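Local structure of methylmalonyl-CoA carboxyltransferase 5S subunit (1RQB) at residues Ile253-Glu266 with Leu286-Pro298. The protein catalyses the transfer of a carboxyl group from the biotin of the 1.3S subunit to pyruvate, forming oxaloacetate, with the help of one cobalt ion per subunit. Residues are numbered along the deposited sequence; the frame is centred on the assembly and turned at random.
Sequences ISSMSLGPGHNPTE and LHKIRDHFKAIRP
Ser255 and Lys294, their CA atoms 5.2 Å apart, mark where the loop after barrel strand 248-251 comes closest to helix 283-296; the start of helix 265-271 approaches that helix again at Leu286. Ser255 OG donates to Arg290 O at 2.8 Å, in the carbonyl plane and on a lone pair, adding a second donor to an oxygen already bonded by Lys294 N. Farther along, Arg297, CG anti to its own N (chi1 -174°) and extended to NE, brings NH1 to Ser255 O at 3.0 Å, the oxygen nearly in the guanidinium plane but NH1 above the carbonyl plane; Glu304 pairs with NE. Toward Leu286, Ile253 lays CG1 3.8 Å from Ile289 CG2, while Met256, present as selenomethionine, crosses Phe293 at about a right angle in an oblique Met-aromatic contact. Glu266 slides CG past Leu286 and turns its carboxylate back onto the loop: OE1 takes Ser254 N through its syn lone pair (2.8 Å), and OE2 accepts from Ser254 OG from above the carboxylate plane, 4.3 Å from Arg290 NE, beyond a salt bridge. With an alanine here, Ser254 N and OG would probably lose their acceptors and Arg290 a nearby negative charge. Two cross-segment hydrogen bonds, with Glu266 bracing Ser254, probably hold this TIM-barrel loop against helix 283-296 near the active site, where His262 hydrogen-bonds to cobalt ligand Asp34.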
loop_
_atom_site.group_PDB
_atom_site.type_symbol
_atom_site.label_atom_id
_atom_site.label_comp_id
_atom_site.label_asym_id
_atom_site.label_seq_id
_atom_site.Cartn_x
_atom_site.Cartn_y
_atom_site.Cartn_z
ATOM N N ILE A 253 -3.512 1.019 12.139
ATOM C CA ILE A 253 -3.095 2.429 12.071
ATOM C C ILE A 253 -2.011 2.557 10.997
ATOM O O ILE A 253 -1.137 1.700 10.874
ATOM C CB ILE A 253 -2.641 2.933 13.468
ATOM C CG1 ILE A 253 -2.775 4.468 13.547
ATOM C CG2 ILE A 253 -1.228 2.459 13.763
ATOM C CD1 ILE A 253 -4.223 4.962 13.490
ATOM N N SER A 254 -2.053 3.650 10.232
ATOM C CA SER A 254 -1.202 3.833 9.045
ATOM C C SER A 254 0.302 3.652 9.272
ATOM O O SER A 254 0.988 3.190 8.361
ATOM C CB SER A 254 -1.497 5.185 8.369
ATOM O OG SER A 254 -1.127 6.277 9.183
ATOM N N SER A 255 0.850 3.987 10.436
ATOM C CA SER A 255 2.298 3.827 10.639
ATOM C C SER A 255 2.682 2.361 10.864
ATOM O O SER A 255 3.861 2.020 10.937
ATOM C CB SER A 255 2.771 4.683 11.821
ATOM O OG SER A 255 1.902 4.541 12.935
HETATM N N MSE A 256 1.692 1.484 10.966
HETATM C CA MSE A 256 1.919 0.046 11.180
HETATM C C MSE A 256 1.039 -0.732 10.199
HETATM O O MSE A 256 0.365 -1.677 10.607
HETATM C CB MSE A 256 1.461 -0.343 12.579
HETATM C CG MSE A 256 2.124 0.404 13.692
HETATM SE SE MSE A 256 3.795 -0.463 14.028
HETATM C CE MSE A 256 3.135 -1.961 15.090
ATOM N N SER A 257 1.068 -0.359 8.917
ATOM C CA SER A 257 0.188 -0.987 7.921
ATOM C C SER A 257 0.937 -1.337 6.631
ATOM O O SER A 257 2.115 -1.019 6.468
ATOM C CB SER A 257 -0.944 -0.015 7.563
ATOM O OG SER A 257 -0.426 1.096 6.846
ATOM N N LEU A 258 0.201 -2.001 5.732
ATOM C CA LEU A 258 0.628 -2.430 4.392
ATOM C C LEU A 258 1.581 -3.626 4.431
ATOM O O LEU A 258 1.948 -4.123 5.495
ATOM C CB LEU A 258 1.240 -1.262 3.608
ATOM C CG LEU A 258 0.244 -0.106 3.416
ATOM C CD1 LEU A 258 0.852 0.951 2.505
ATOM C CD2 LEU A 258 -1.053 -0.622 2.827
ATOM N N GLY A 259 1.965 -4.098 3.249
ATOM C CA GLY A 259 2.824 -5.268 3.184
ATOM C C GLY A 259 2.042 -6.476 3.680
ATOM O O GLY A 259 0.851 -6.595 3.395
ATOM N N PRO A 260 2.675 -7.384 4.444
ATOM C CA PRO A 260 2.038 -8.594 4.987
ATOM C C PRO A 260 1.051 -8.227 6.097
ATOM O O PRO A 260 0.407 -9.094 6.687
ATOM C CB PRO A 260 3.204 -9.403 5.549
ATOM C CG PRO A 260 4.429 -8.772 4.982
ATOM C CD PRO A 260 4.099 -7.328 4.813
ATOM N N GLY A 261 0.981 -6.930 6.379
ATOM C CA GLY A 261 0.074 -6.413 7.376
ATOM C C GLY A 261 -1.311 -6.148 6.805
ATOM O O GLY A 261 -1.828 -6.961 6.040
ATOM N N HIS A 262 -1.871 -4.980 7.111
ATOM C CA HIS A 262 -3.255 -4.673 6.721
ATOM C C HIS A 262 -3.386 -3.285 6.090
ATOM O O HIS A 262 -2.441 -2.498 6.064
ATOM C CB HIS A 262 -4.126 -4.745 7.981
ATOM C CG HIS A 262 -3.821 -5.938 8.837
ATOM N ND1 HIS A 262 -2.772 -5.963 9.732
ATOM C CD2 HIS A 262 -4.389 -7.168 8.889
ATOM C CE1 HIS A 262 -2.707 -7.156 10.301
ATOM N NE2 HIS A 262 -3.678 -7.905 9.807
ATOM N N ASN A 263 -4.582 -3.023 5.565
ATOM C CA ASN A 263 -4.897 -1.720 4.963
ATOM C C ASN A 263 -4.971 -0.709 6.108
ATOM O O ASN A 263 -5.378 -1.054 7.218
ATOM C CB ASN A 263 -6.201 -1.831 4.166
ATOM C CG ASN A 263 -6.084 -2.848 3.038
ATOM O OD1 ASN A 263 -5.290 -2.675 2.113
ATOM N ND2 ASN A 263 -6.845 -3.938 3.135
ATOM N N PRO A 264 -4.539 0.543 5.858
ATOM C CA PRO A 264 -4.505 1.635 6.839
ATOM C C PRO A 264 -5.858 2.155 7.329
ATOM O O PRO A 264 -6.740 2.489 6.538
ATOM C CB PRO A 264 -3.682 2.729 6.134
ATOM C CG PRO A 264 -3.154 2.072 4.864
ATOM C CD PRO A 264 -4.193 1.061 4.523
ATOM N N THR A 265 -5.986 2.239 8.649
ATOM C CA THR A 265 -7.225 2.702 9.293
ATOM C C THR A 265 -7.645 4.068 8.743
ATOM O O THR A 265 -8.781 4.254 8.310
ATOM C CB THR A 265 -7.015 2.815 10.822
ATOM O OG1 THR A 265 -6.729 1.515 11.353
ATOM C CG2 THR A 265 -8.260 3.411 11.506
ATOM N N GLU A 266 -6.727 5.027 8.760
ATOM C CA GLU A 266 -7.077 6.382 8.311
ATOM C C GLU A 266 -7.427 6.400 6.822
ATOM O O GLU A 266 -8.315 7.143 6.404
ATOM C CB GLU A 266 -5.934 7.346 8.589
ATOM C CG GLU A 266 -5.521 7.384 10.054
ATOM C CD GLU A 266 -4.239 6.604 10.298
ATOM O OE1 GLU A 266 -4.227 5.366 10.097
ATOM O OE2 GLU A 266 -3.236 7.237 10.670
ATOM N N LEU A 286 -6.801 9.358 15.974
ATOM C CA LEU A 286 -6.063 8.502 15.034
ATOM C C LEU A 286 -4.675 9.091 14.769
ATOM O O LEU A 286 -3.686 8.366 14.674
ATOM C CB LEU A 286 -6.830 8.368 13.709
ATOM C CG LEU A 286 -8.201 7.688 13.761
ATOM C CD1 LEU A 286 -8.763 7.534 12.347
ATOM C CD2 LEU A 286 -8.060 6.316 14.407
ATOM N N HIS A 287 -4.603 10.410 14.637
ATOM C CA HIS A 287 -3.322 11.078 14.370
ATOM C C HIS A 287 -2.352 10.834 15.531
ATOM O O HIS A 287 -1.161 10.605 15.323
ATOM C CB HIS A 287 -3.556 12.577 14.190
ATOM C CG HIS A 287 -2.311 13.348 13.892
ATOM N ND1 HIS A 287 -1.698 13.320 12.658
ATOM C CD2 HIS A 287 -1.548 14.147 14.673
ATOM C CE1 HIS A 287 -0.610 14.069 12.692
ATOM N NE2 HIS A 287 -0.496 14.582 13.903
ATOM N N LYS A 288 -2.865 10.874 16.758
ATOM C CA LYS A 288 -2.016 10.657 17.938
ATOM C C LYS A 288 -1.529 9.207 17.987
ATOM O O LYS A 288 -0.383 8.938 18.345
ATOM C CB LYS A 288 -2.778 10.968 19.235
ATOM C CG LYS A 288 -3.239 12.406 19.371
ATOM C CD LYS A 288 -3.935 12.602 20.715
ATOM C CE LYS A 288 -4.505 14.005 20.860
ATOM N NZ LYS A 288 -3.490 15.071 20.611
ATOM N N ILE A 289 -2.403 8.270 17.650
ATOM C CA ILE A 289 -2.018 6.852 17.660
ATOM C C ILE A 289 -0.961 6.616 16.579
ATOM O O ILE A 289 0.043 5.938 16.797
ATOM C CB ILE A 289 -3.255 5.961 17.388
ATOM C CG1 ILE A 289 -4.289 6.187 18.494
ATOM C CG2 ILE A 289 -2.852 4.477 17.322
ATOM C CD1 ILE A 289 -5.702 5.729 18.120
ATOM N N ARG A 290 -1.195 7.199 15.408
ATOM C CA ARG A 290 -0.264 7.042 14.282
ATOM C C ARG A 290 1.135 7.523 14.672
ATOM O O ARG A 290 2.123 6.822 14.460
ATOM C CB ARG A 290 -0.725 7.862 13.079
ATOM C CG ARG A 290 0.197 7.683 11.895
ATOM C CD ARG A 290 -0.206 8.561 10.736
ATOM N NE ARG A 290 0.081 9.965 10.986
ATOM C CZ ARG A 290 1.223 10.552 10.641
ATOM N NH1 ARG A 290 2.174 9.841 10.036
ATOM N NH2 ARG A 290 1.412 11.846 10.885
ATOM N N ASP A 291 1.208 8.733 15.222
ATOM C CA ASP A 291 2.489 9.341 15.610
ATOM C C ASP A 291 3.164 8.513 16.704
ATOM O O ASP A 291 4.386 8.372 16.737
ATOM C CB ASP A 291 2.265 10.784 16.082
ATOM C CG ASP A 291 2.044 11.746 14.915
ATOM O OD1 ASP A 291 2.123 11.289 13.752
ATOM O OD2 ASP A 291 1.803 12.950 15.156
ATOM N N HIS A 292 2.361 7.952 17.590
ATOM C CA HIS A 292 2.925 7.127 18.668
ATOM C C HIS A 292 3.697 5.946 18.077
ATOM O O HIS A 292 4.852 5.706 18.425
ATOM C CB HIS A 292 1.812 6.572 19.548
ATOM C CG HIS A 292 2.313 5.655 20.617
ATOM N ND1 HIS A 292 2.779 6.116 21.828
ATOM C CD2 HIS A 292 2.496 4.314 20.629
ATOM C CE1 HIS A 292 3.232 5.099 22.541
ATOM N NE2 HIS A 292 3.074 3.994 21.835
ATOM N N PHE A 293 3.055 5.199 17.184
ATOM C CA PHE A 293 3.722 4.010 16.635
ATOM C C PHE A 293 4.785 4.372 15.597
ATOM O O PHE A 293 5.722 3.605 15.383
ATOM C CB PHE A 293 2.696 3.023 16.085
ATOM C CG PHE A 293 1.934 2.311 17.174
ATOM C CD1 PHE A 293 0.653 2.712 17.522
ATOM C CD2 PHE A 293 2.559 1.317 17.933
ATOM C CE1 PHE A 293 -0.007 2.141 18.626
ATOM C CE2 PHE A 293 1.916 0.741 19.039
ATOM C CZ PHE A 293 0.630 1.156 19.388
ATOM N N LYS A 294 4.665 5.529 14.964
ATOM C CA LYS A 294 5.671 5.923 13.969
ATOM C C LYS A 294 7.025 6.095 14.662
ATOM O O LYS A 294 8.072 5.769 14.103
ATOM C CB LYS A 294 5.275 7.238 13.290
ATOM C CG LYS A 294 6.302 7.673 12.251
ATOM C CD LYS A 294 5.930 8.972 11.555
ATOM C CE LYS A 294 7.002 9.345 10.530
ATOM N NZ LYS A 294 7.339 8.221 9.588
ATOM N N ALA A 295 6.993 6.588 15.891
ATOM C CA ALA A 295 8.219 6.825 16.667
ATOM C C ALA A 295 8.790 5.514 17.213
ATOM O O ALA A 295 9.995 5.394 17.428
ATOM C CB ALA A 295 7.910 7.785 17.827
ATOM N N ILE A 296 7.939 4.517 17.408
ATOM C CA ILE A 296 8.374 3.242 17.997
ATOM C C ILE A 296 8.800 2.206 16.954
ATOM O O ILE A 296 9.710 1.415 17.201
ATOM C CB ILE A 296 7.220 2.662 18.860
ATOM C CG1 ILE A 296 7.212 3.367 20.214
ATOM C CG2 ILE A 296 7.323 1.134 18.979
ATOM C CD1 ILE A 296 6.022 3.037 21.054
ATOM N N ARG A 297 8.194 2.214 15.778
ATOM C CA ARG A 297 8.468 1.154 14.796
ATOM C C ARG A 297 9.937 1.007 14.391
ATOM O O ARG A 297 10.409 -0.116 14.214
ATOM C CB ARG A 297 7.588 1.328 13.565
ATOM C CG ARG A 297 7.724 0.174 12.585
ATOM C CD ARG A 297 6.728 0.304 11.462
ATOM N NE ARG A 297 6.861 -0.798 10.524
ATOM C CZ ARG A 297 6.062 -0.978 9.480
ATOM N NH1 ARG A 297 5.063 -0.125 9.252
ATOM N NH2 ARG A 297 6.274 -1.993 8.654
ATOM N N PRO A 298 10.693 2.111 14.226
ATOM C CA PRO A 298 12.098 1.923 13.827
ATOM C C PRO A 298 12.934 1.014 14.732
ATOM O O PRO A 298 13.906 0.409 14.282
ATOM C CB PRO A 298 12.641 3.354 13.778
ATOM C CG PRO A 298 11.419 4.157 13.423
ATOM C CD PRO A 298 10.377 3.544 14.334
HETATM O O HOH W 1 3.271 1.397 7.408
HETATM O O HOH W 2 1.671 6.744 8.521
HETATM O O HOH W 3 4.661 -2.104 6.260
#